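Natterin-like protein (Lethenteron camtschaticum, PDB 6IUL) is a cytotoxic lamprey immune protein that probably binds cell-surface glycans through a jacalin-like lectin domain and forms membrane pores through an aerolysin-type module. Local coordinates at residues Gly86-Ala91 / Asp134-Gly139; Lys147-Gln152 / Ser208-Ser213; Gln152-Pro157 / Tyr277-Arg282. All blocks are in the same frame, centred on the assembly; numbering follows the deposited sequence.

Contact 1 of 3, residues Gly86-Ala91 / Asp134-Gly139; sequences GTRLGA and DIDSMG
R88 and D134 both turn CG beside their own backbone N (chi1 -83° and -51°), and R88 then runs extended from CG to NE, which carries its guanidinium to the carboxylates of D134 and D136. The contact joins two sheets of the jacalin-like lectin domain, a beta-prism in this family; strands 89-91 and 135-139 run at 69° to each other. R88 NE forms a salt bridge with D134 OD2 at 2.8 Å, weak as a hydrogen bond because the N-H is badly bent away from the oxygen. D136 comes over a face instead: its OD2 lies above the centre of the guanidinium, paired with R88 NH2 at 3.9 Å by charge alone. One water joins the three residues, donating to D136 OD1 (2.6 Å) and accepting from D134 N and, weakly, from R88 NH2. The arginine probably favours the anionic form of both buried aspartates. Q41 gives D134 OD2 a second, weak partner. Next to this charged cluster, L89 N donates to I135 O at 3.1 Å, and L89 CD2 rests against I135 CG2 (4.0 Å) and M138 CB (4.1 Å). The R88 CA-H points at D136 O, with 3.3 Å between CA and O.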
loop_
_atom_site.group_PDB
_atom_site.type_symbol
_atom_site.label_atom_id
_atom_site.label_comp_id
_atom_site.label_asym_id
_atom_site.label_seq_id
_atom_site.Cartn_x
_atom_site.Cartn_y
_atom_site.Cartn_z
ATOM N N GLY A 86 -21.323 -19.583 45.112
ATOM C CA GLY A 86 -19.970 -19.937 44.692
ATOM C C GLY A 86 -19.853 -21.312 44.053
ATOM O O GLY A 86 -18.779 -21.894 44.072
ATOM N N THR A 87 -20.934 -21.832 43.466
ATOM C CA THR A 87 -20.927 -23.204 42.886
ATOM C C THR A 87 -21.002 -23.232 41.352
ATOM O O THR A 87 -20.811 -24.273 40.726
ATOM C CB THR A 87 -22.166 -23.966 43.429
ATOM O OG1 THR A 87 -23.373 -23.210 43.196
ATOM C CG2 THR A 87 -22.041 -24.156 44.948
ATOM N N ARG A 88 -21.310 -22.088 40.740
ATOM C CA ARG A 88 -21.349 -21.983 39.265
ATOM C C ARG A 88 -20.855 -20.637 38.805
ATOM O O ARG A 88 -20.763 -19.682 39.586
ATOM C CB ARG A 88 -22.810 -22.243 38.771
ATOM C CG ARG A 88 -23.007 -23.766 38.697
ATOM C CD ARG A 88 -24.404 -24.196 38.620
ATOM N NE ARG A 88 -24.500 -25.625 38.450
ATOM C CZ ARG A 88 -24.389 -26.517 39.434
ATOM N NH1 ARG A 88 -24.072 -26.156 40.648
ATOM N NH2 ARG A 88 -24.547 -27.804 39.184
ATOM N N LEU A 89 -20.570 -20.541 37.512
ATOM C CA LEU A 89 -20.349 -19.247 36.885
ATOM C C LEU A 89 -21.680 -18.511 36.920
ATOM O O LEU A 89 -22.713 -19.096 36.611
ATOM C CB LEU A 89 -19.850 -19.416 35.434
ATOM C CG LEU A 89 -19.642 -18.132 34.647
ATOM C CD1 LEU A 89 -18.507 -17.275 35.255
ATOM C CD2 LEU A 89 -19.318 -18.445 33.191
ATOM N N GLY A 90 -21.646 -17.233 37.261
ATOM C CA GLY A 90 -22.882 -16.465 37.446
ATOM C C GLY A 90 -23.124 -15.427 36.355
ATOM O O GLY A 90 -24.254 -15.068 36.059
ATOM N N ALA A 91 -22.045 -14.887 35.802
ATOM C CA ALA A 91 -22.159 -13.849 34.814
ATOM C C ALA A 91 -20.859 -13.631 34.060
ATOM O O ALA A 91 -19.787 -13.873 34.580
ATOM C CB ALA A 91 -22.575 -12.546 35.498
ATOM N N ASP A 134 -24.760 -27.351 33.644
ATOM C CA ASP A 134 -24.491 -25.941 33.541
ATOM C C ASP A 134 -22.990 -25.665 33.310
ATOM O O ASP A 134 -22.189 -26.606 33.181
ATOM C CB ASP A 134 -24.924 -25.231 34.823
ATOM C CG ASP A 134 -26.333 -25.552 35.257
ATOM O OD1 ASP A 134 -27.194 -25.845 34.403
ATOM O OD2 ASP A 134 -26.535 -25.502 36.496
ATOM N N ILE A 135 -22.617 -24.372 33.292
ATOM C CA ILE A 135 -21.221 -24.005 33.362
ATOM C C ILE A 135 -20.788 -23.823 34.821
ATOM O O ILE A 135 -21.023 -22.788 35.461
ATOM C CB ILE A 135 -20.942 -22.729 32.556
ATOM C CG1 ILE A 135 -21.433 -22.865 31.099
ATOM C CG2 ILE A 135 -19.474 -22.379 32.632
ATOM C CD1 ILE A 135 -20.779 -23.975 30.322
ATOM N N ASP A 136 -20.161 -24.855 35.366
ATOM C CA ASP A 136 -19.648 -24.805 36.735
ATOM C C ASP A 136 -18.547 -23.766 36.921
ATOM O O ASP A 136 -18.502 -23.064 37.919
ATOM C CB ASP A 136 -19.109 -26.182 37.114
ATOM C CG ASP A 136 -20.204 -27.236 37.204
ATOM O OD1 ASP A 136 -20.505 -27.839 36.138
ATOM O OD2 ASP A 136 -20.717 -27.447 38.349
ATOM N N SER A 137 -17.652 -23.690 35.945
ATOM C CA SER A 137 -16.626 -22.677 35.936
ATOM C C SER A 137 -16.133 -22.425 34.528
ATOM O O SER A 137 -16.187 -23.285 33.657
ATOM C CB SER A 137 -15.489 -23.085 36.891
ATOM O OG SER A 137 -14.906 -24.270 36.434
ATOM N N MET A 138 -15.667 -21.219 34.276
ATOM C CA MET A 138 -15.076 -20.925 32.961
ATOM C C MET A 138 -14.169 -19.724 33.019
ATOM O O MET A 138 -14.347 -18.827 33.880
ATOM C CB MET A 138 -16.146 -20.670 31.921
ATOM C CG MET A 138 -15.696 -20.924 30.494
ATOM S SD MET A 138 -16.911 -20.463 29.250
ATOM C CE MET A 138 -18.024 -21.826 29.250
ATOM N N GLY A 139 -13.195 -19.710 32.085
ATOM C CA GLY A 139 -12.415 -18.529 31.835
ATOM C C GLY A 139 -12.118 -18.406 30.356
ATOM O O GLY A 139 -12.299 -19.347 29.575
HETATM O O HOH W 1 -23.069 -28.370 36.230
#

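Contact 2 of 3, residues Lys147-Gln152 / Ser208-Ser213; sequences KSSVIQ and STFSLS
V150 pairs with S213 where strand 148-152 runs parallel to strand 212-223 in the aerolysin-type region. The tight part is the backbone ladder round S213: I151 N donates almost straight to S213 O at 2.8 Å, and S213 N reaches S149 O at 3.2 Å. V150 CA-H also leans on S213 O, while V150 CG2 touches S213 OG (3.8 Å) on the same face of the sheet. Among the buried side chains, I151 CD1 meets L212 CD1 loosely at 4.3 Å.

Toward F210 and S211, in the loop after helix 206-209, the chains part and water takes over. S149 OG turns beside its backbone N (chi1 -66°), touches F210 CB at 3.7 Å, and shares a water with S211 N. A second water donates to S149 O (2.7 Å) and also meets S213 OG; a third links S211 OG to S149 N, the latter weakly. S211 OG is bonded as well to T247 OG1 of the second subunit, whose K193 binds F210 O. S149 O thus takes both a backbone N-H and a water proton. The parallel pairing is therefore short and firm at one end only, and at the other, waters held by S149, S211 and S213 link the two chains beside the subunit interface.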
loop_
_atom_site.group_PDB
_atom_site.type_symbol
_atom_site.label_atom_id
_atom_site.label_comp_id
_atom_site.label_asym_id
_atom_site.label_seq_id
_atom_site.Cartn_x
_atom_site.Cartn_y
_atom_site.Cartn_z
ATOM N N LYS A 147 4.216 -8.187 21.327
ATOM C CA LYS A 147 5.292 -7.338 20.839
ATOM C C LYS A 147 5.342 -7.388 19.318
ATOM O O LYS A 147 5.470 -6.358 18.682
ATOM C CB LYS A 147 6.631 -7.789 21.381
ATOM C CG LYS A 147 7.798 -6.978 20.822
ATOM C CD LYS A 147 9.143 -7.272 21.467
ATOM C CE LYS A 147 10.208 -6.449 20.739
ATOM N NZ LYS A 147 11.595 -6.635 21.273
ATOM N N SER A 148 5.290 -8.582 18.737
ATOM C CA SER A 148 5.336 -8.708 17.259
ATOM C C SER A 148 4.671 -9.966 16.733
ATOM O O SER A 148 4.526 -10.949 17.435
ATOM C CB SER A 148 6.788 -8.688 16.760
ATOM O OG SER A 148 7.543 -9.831 17.250
ATOM N N SER A 149 4.319 -9.917 15.465
ATOM C CA SER A 149 3.679 -11.027 14.762
ATOM C C SER A 149 4.300 -11.109 13.398
ATOM O O SER A 149 4.070 -10.243 12.547
ATOM C CB SER A 149 2.185 -10.773 14.610
ATOM O OG SER A 149 1.574 -10.776 15.872
ATOM N N VAL A 150 5.099 -12.141 13.189
ATOM C CA VAL A 150 6.003 -12.169 12.044
ATOM C C VAL A 150 5.937 -13.512 11.358
ATOM O O VAL A 150 6.097 -14.565 11.979
ATOM C CB VAL A 150 7.464 -11.904 12.438
ATOM C CG1 VAL A 150 8.306 -11.788 11.177
ATOM C CG2 VAL A 150 7.621 -10.601 13.197
ATOM N N ILE A 151 5.696 -13.465 10.063
ATOM C CA ILE A 151 5.677 -14.653 9.241
ATOM C C ILE A 151 7.111 -14.844 8.719
ATOM O O ILE A 151 7.710 -13.928 8.179
ATOM C CB ILE A 151 4.717 -14.494 8.083
ATOM C CG1 ILE A 151 3.286 -14.441 8.605
ATOM C CG2 ILE A 151 4.890 -15.648 7.107
ATOM C CD1 ILE A 151 2.260 -14.076 7.564
ATOM N N GLN A 152 7.649 -16.031 8.906
ATOM C CA GLN A 152 9.043 -16.316 8.602
ATOM C C GLN A 152 9.193 -17.746 8.097
ATOM O O GLN A 152 8.195 -18.430 7.878
ATOM C CB GLN A 152 9.920 -16.052 9.828
ATOM C CG GLN A 152 9.712 -16.955 11.013
ATOM C CD GLN A 152 10.133 -16.257 12.323
ATOM O OE1 GLN A 152 9.569 -15.217 12.733
ATOM N NE2 GLN A 152 11.112 -16.833 12.989
ATOM N N SER A 208 -6.240 -9.142 9.909
ATOM C CA SER A 208 -6.980 -8.079 10.625
ATOM C C SER A 208 -6.740 -8.115 12.159
ATOM O O SER A 208 -6.779 -7.082 12.806
ATOM C CB SER A 208 -8.465 -8.156 10.291
ATOM O OG SER A 208 -8.962 -9.444 10.533
ATOM N N THR A 209 -6.461 -9.292 12.717
ATOM C CA THR A 209 -6.352 -9.443 14.194
ATOM C C THR A 209 -4.968 -9.015 14.659
ATOM O O THR A 209 -4.827 -8.349 15.691
ATOM C CB THR A 209 -6.612 -10.902 14.606
ATOM O OG1 THR A 209 -7.948 -11.230 14.257
ATOM C CG2 THR A 209 -6.398 -11.155 16.078
ATOM N N PHE A 210 -3.939 -9.408 13.898
ATOM C CA PHE A 210 -2.573 -9.067 14.217
ATOM C C PHE A 210 -2.007 -8.034 13.260
ATOM O O PHE A 210 -2.567 -7.827 12.192
ATOM C CB PHE A 210 -1.725 -10.350 14.178
ATOM C CG PHE A 210 -2.257 -11.445 15.059
ATOM C CD1 PHE A 210 -2.083 -11.406 16.444
ATOM C CD2 PHE A 210 -2.939 -12.513 14.513
ATOM C CE1 PHE A 210 -2.621 -12.389 17.245
ATOM C CE2 PHE A 210 -3.462 -13.520 15.311
ATOM C CZ PHE A 210 -3.283 -13.467 16.682
ATOM N N SER A 211 -0.892 -7.384 13.619
ATOM C CA SER A 211 -0.173 -6.594 12.625
ATOM C C SER A 211 0.961 -7.455 12.060
ATOM O O SER A 211 2.012 -7.646 12.670
ATOM C CB SER A 211 0.322 -5.244 13.164
ATOM O OG SER A 211 1.436 -5.406 13.947
ATOM N N LEU A 212 0.710 -8.026 10.899
ATOM C CA LEU A 212 1.629 -9.014 10.299
ATOM C C LEU A 212 2.752 -8.336 9.509
ATOM O O LEU A 212 2.503 -7.340 8.826
ATOM C CB LEU A 212 0.862 -9.912 9.327
ATOM C CG LEU A 212 -0.246 -10.748 9.924
ATOM C CD1 LEU A 212 -0.969 -11.494 8.858
ATOM C CD2 LEU A 212 0.275 -11.722 10.971
ATOM N N SER A 213 3.972 -8.833 9.656
ATOM C CA SER A 213 5.017 -8.601 8.679
ATOM C C SER A 213 5.576 -9.951 8.237
ATOM O O SER A 213 5.428 -10.964 8.931
ATOM C CB SER A 213 6.131 -7.673 9.192
ATOM O OG SER A 213 6.674 -8.187 10.354
HETATM O O HOH W 2 0.370 -8.251 16.210
HETATM O O HOH W 3 5.094 -7.779 13.005
HETATM O O HOH W 4 2.976 -6.965 15.255
#

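Contact 3 of 3, residues Gln152-Pro157 / Tyr277-Arg282; sequences QDMKYP and YTALLR
M154 hooks its thioether against Y277 and A279 across a beta bulge in an antiparallel pair of the aerolysin-type region. Two hydrogen-bonded pairs, Q152 with L280 and K155 with T278, bracket the bulge: D153 and M154 together stand opposite the single residue A279, and the register slips by one. D153 takes up the extra length with a left-handed backbone (phi 45°). All four backbone bonds, Q152 N to L280 O and L280 N to Q152 O on one side, K155 N to T278 O and T278 N to K155 O on the other, measure 2.9 Å.

The M154 side chain starts out from the partner strand and bends back at chi2 and chi3 (64° and 63°). Its SD then settles obliquely beside the Y277 ring, 3.5 Å from CD1, a Met-aromatic contact, and its CE rests on the low A279 CB (3.8 Å). V214 and A216 of strand 212-223 also touch M154. The Y156 ring crosses Y277 obliquely, CD1 4.1 Å from Y277 CB; its hydroxyl is bonded to W200, and that of Y277 to S201 O. On the face that carries K155 and T278, K155 CB lies on T278 OG1 (3.5 Å). The P157 ring lies along the Y277-T278 backbone, CD 4.2 Å from Y277 CA, and D153 runs beside L280, its OD2 3.9 Å from L280 CD2. R282 is held by a salt bridge to D292, and its NH1 meets Q152 NE2 at 3.4 Å, two donors with no bond between them.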
loop_
_atom_site.group_PDB
_atom_site.type_symbol
_atom_site.label_atom_id
_atom_site.label_comp_id
_atom_site.label_asym_id
_atom_site.label_seq_id
_atom_site.Cartn_x
_atom_site.Cartn_y
_atom_site.Cartn_z
ATOM N N GLN A 152 7.649 -16.031 8.906
ATOM C CA GLN A 152 9.043 -16.316 8.602
ATOM C C GLN A 152 9.193 -17.746 8.097
ATOM O O GLN A 152 8.195 -18.430 7.878
ATOM C CB GLN A 152 9.920 -16.052 9.828
ATOM C CG GLN A 152 9.712 -16.955 11.013
ATOM C CD GLN A 152 10.133 -16.257 12.323
ATOM O OE1 GLN A 152 9.569 -15.217 12.733
ATOM N NE2 GLN A 152 11.112 -16.833 12.989
ATOM N N ASP A 153 10.443 -18.181 7.906
ATOM C CA ASP A 153 10.765 -19.480 7.274
ATOM C C ASP A 153 9.913 -19.729 6.025
ATOM O O ASP A 153 9.268 -20.772 5.893
ATOM C CB ASP A 153 10.578 -20.654 8.260
ATOM C CG ASP A 153 11.409 -20.498 9.535
ATOM O OD1 ASP A 153 12.505 -19.882 9.517
ATOM O OD2 ASP A 153 10.967 -21.019 10.565
ATOM N N MET A 154 9.902 -18.743 5.131
ATOM C CA MET A 154 9.088 -18.782 3.917
ATOM C C MET A 154 9.677 -19.780 2.911
ATOM O O MET A 154 10.849 -19.746 2.633
ATOM C CB MET A 154 8.994 -17.390 3.273
ATOM C CG MET A 154 8.118 -17.336 2.024
ATOM S SD MET A 154 6.390 -17.711 2.357
ATOM C CE MET A 154 5.921 -16.371 3.465
ATOM N N LYS A 155 8.829 -20.655 2.380
ATOM C CA LYS A 155 9.252 -21.668 1.411
ATOM C C LYS A 155 8.230 -21.774 0.308
ATOM O O LYS A 155 7.045 -21.674 0.552
ATOM C CB LYS A 155 9.423 -23.050 2.067
ATOM C CG LYS A 155 10.630 -23.133 2.955
ATOM C CD LYS A 155 10.577 -24.359 3.860
ATOM C CE LYS A 155 11.871 -24.606 4.612
ATOM N NZ LYS A 155 11.988 -23.796 5.854
ATOM N N TYR A 156 8.719 -21.979 -0.916
ATOM C CA TYR A 156 7.905 -22.178 -2.094
ATOM C C TYR A 156 8.249 -23.584 -2.617
ATOM O O TYR A 156 9.142 -23.751 -3.460
ATOM C CB TYR A 156 8.204 -21.098 -3.143
ATOM C CG TYR A 156 8.101 -19.721 -2.583
ATOM C CD1 TYR A 156 6.894 -19.046 -2.585
ATOM C CD2 TYR A 156 9.230 -19.095 -2.047
ATOM C CE1 TYR A 156 6.803 -17.752 -2.072
ATOM C CE2 TYR A 156 9.148 -17.828 -1.514
ATOM C CZ TYR A 156 7.925 -17.164 -1.514
ATOM O OH TYR A 156 7.853 -15.900 -0.972
ATOM N N PRO A 157 7.561 -24.601 -2.084
ATOM C CA PRO A 157 8.011 -25.993 -2.292
ATOM C C PRO A 157 7.861 -26.527 -3.745
ATOM O O PRO A 157 8.470 -27.509 -4.086
ATOM C CB PRO A 157 7.144 -26.799 -1.302
ATOM C CG PRO A 157 5.976 -25.927 -1.011
ATOM C CD PRO A 157 6.411 -24.499 -1.170
ATOM N N TYR A 277 2.879 -21.653 -0.908
ATOM C CA TYR A 277 3.945 -21.392 0.082
ATOM C C TYR A 277 3.633 -22.050 1.406
ATOM O O TYR A 277 2.486 -22.285 1.737
ATOM C CB TYR A 277 4.166 -19.864 0.307
ATOM C CG TYR A 277 3.162 -19.209 1.221
ATOM C CD1 TYR A 277 3.292 -19.278 2.610
ATOM C CD2 TYR A 277 2.055 -18.569 0.709
ATOM C CE1 TYR A 277 2.365 -18.689 3.458
ATOM C CE2 TYR A 277 1.127 -17.959 1.542
ATOM C CZ TYR A 277 1.286 -18.032 2.919
ATOM O OH TYR A 277 0.334 -17.446 3.718
ATOM N N THR A 278 4.675 -22.321 2.170
ATOM C CA THR A 278 4.545 -22.726 3.561
ATOM C C THR A 278 5.374 -21.732 4.367
ATOM O O THR A 278 6.321 -21.128 3.824
ATOM C CB THR A 278 5.058 -24.155 3.843
ATOM O OG1 THR A 278 6.447 -24.211 3.559
ATOM C CG2 THR A 278 4.331 -25.208 2.987
ATOM N N ALA A 279 5.006 -21.538 5.633
ATOM C CA ALA A 279 5.699 -20.586 6.475
ATOM C C ALA A 279 5.335 -20.802 7.936
ATOM O O ALA A 279 4.530 -21.648 8.269
ATOM C CB ALA A 279 5.339 -19.140 6.060
ATOM N N LEU A 280 5.937 -20.010 8.811
ATOM C CA LEU A 280 5.652 -20.071 10.229
ATOM C C LEU A 280 5.241 -18.673 10.720
ATOM O O LEU A 280 5.953 -17.677 10.514
ATOM C CB LEU A 280 6.902 -20.572 10.939
ATOM C CG LEU A 280 6.790 -20.699 12.465
ATOM C CD1 LEU A 280 5.762 -21.777 12.823
ATOM C CD2 LEU A 280 8.113 -20.971 13.154
ATOM N N LEU A 281 4.108 -18.605 11.384
ATOM C CA LEU A 281 3.724 -17.382 12.078
ATOM C C LEU A 281 4.254 -17.445 13.497
ATOM O O LEU A 281 3.918 -18.356 14.258
ATOM C CB LEU A 281 2.209 -17.219 12.082
ATOM C CG LEU A 281 1.689 -16.082 12.983
ATOM C CD1 LEU A 281 2.162 -14.761 12.458
ATOM C CD2 LEU A 281 0.183 -16.090 13.020
ATOM N N ARG A 282 5.117 -16.517 13.859
ATOM C CA ARG A 282 5.580 -16.430 15.228
ATOM C C ARG A 282 5.076 -15.145 15.875
ATOM O O ARG A 282 5.414 -14.039 15.443
ATOM C CB ARG A 282 7.094 -16.460 15.305
ATOM C CG ARG A 282 7.623 -16.246 16.712
ATOM C CD ARG A 282 9.058 -16.700 16.868
ATOM N NE ARG A 282 9.132 -18.157 16.776
ATOM C CZ ARG A 282 10.212 -18.834 16.397
ATOM N NH1 ARG A 282 11.333 -18.216 16.046
ATOM N NH2 ARG A 282 10.176 -20.150 16.379
#

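Strand 135-155 threads all three contacts. Contact 1, within the lectin domain, is distant from the others: its centre lies 34 Å from that of contact 2 and 41 Å from that of contact 3, with nearest atoms about 17 Å and 21 Å apart. Contacts 2 and 3 share Q152, have centres 13 Å apart and touch directly. Strand 135-155 runs between strands 212-223 and 260-285, so V150, which pairs with S213 in contact 2, also offers its O to R282 N at 2.9 Å, a probable hydrogen bond. I151 CG2 packs on A279 CB (3.7 Å), and L212 CD2 on L281 CD1 (3.9 Å). Of the three, contact 2 alone meets the second subunit.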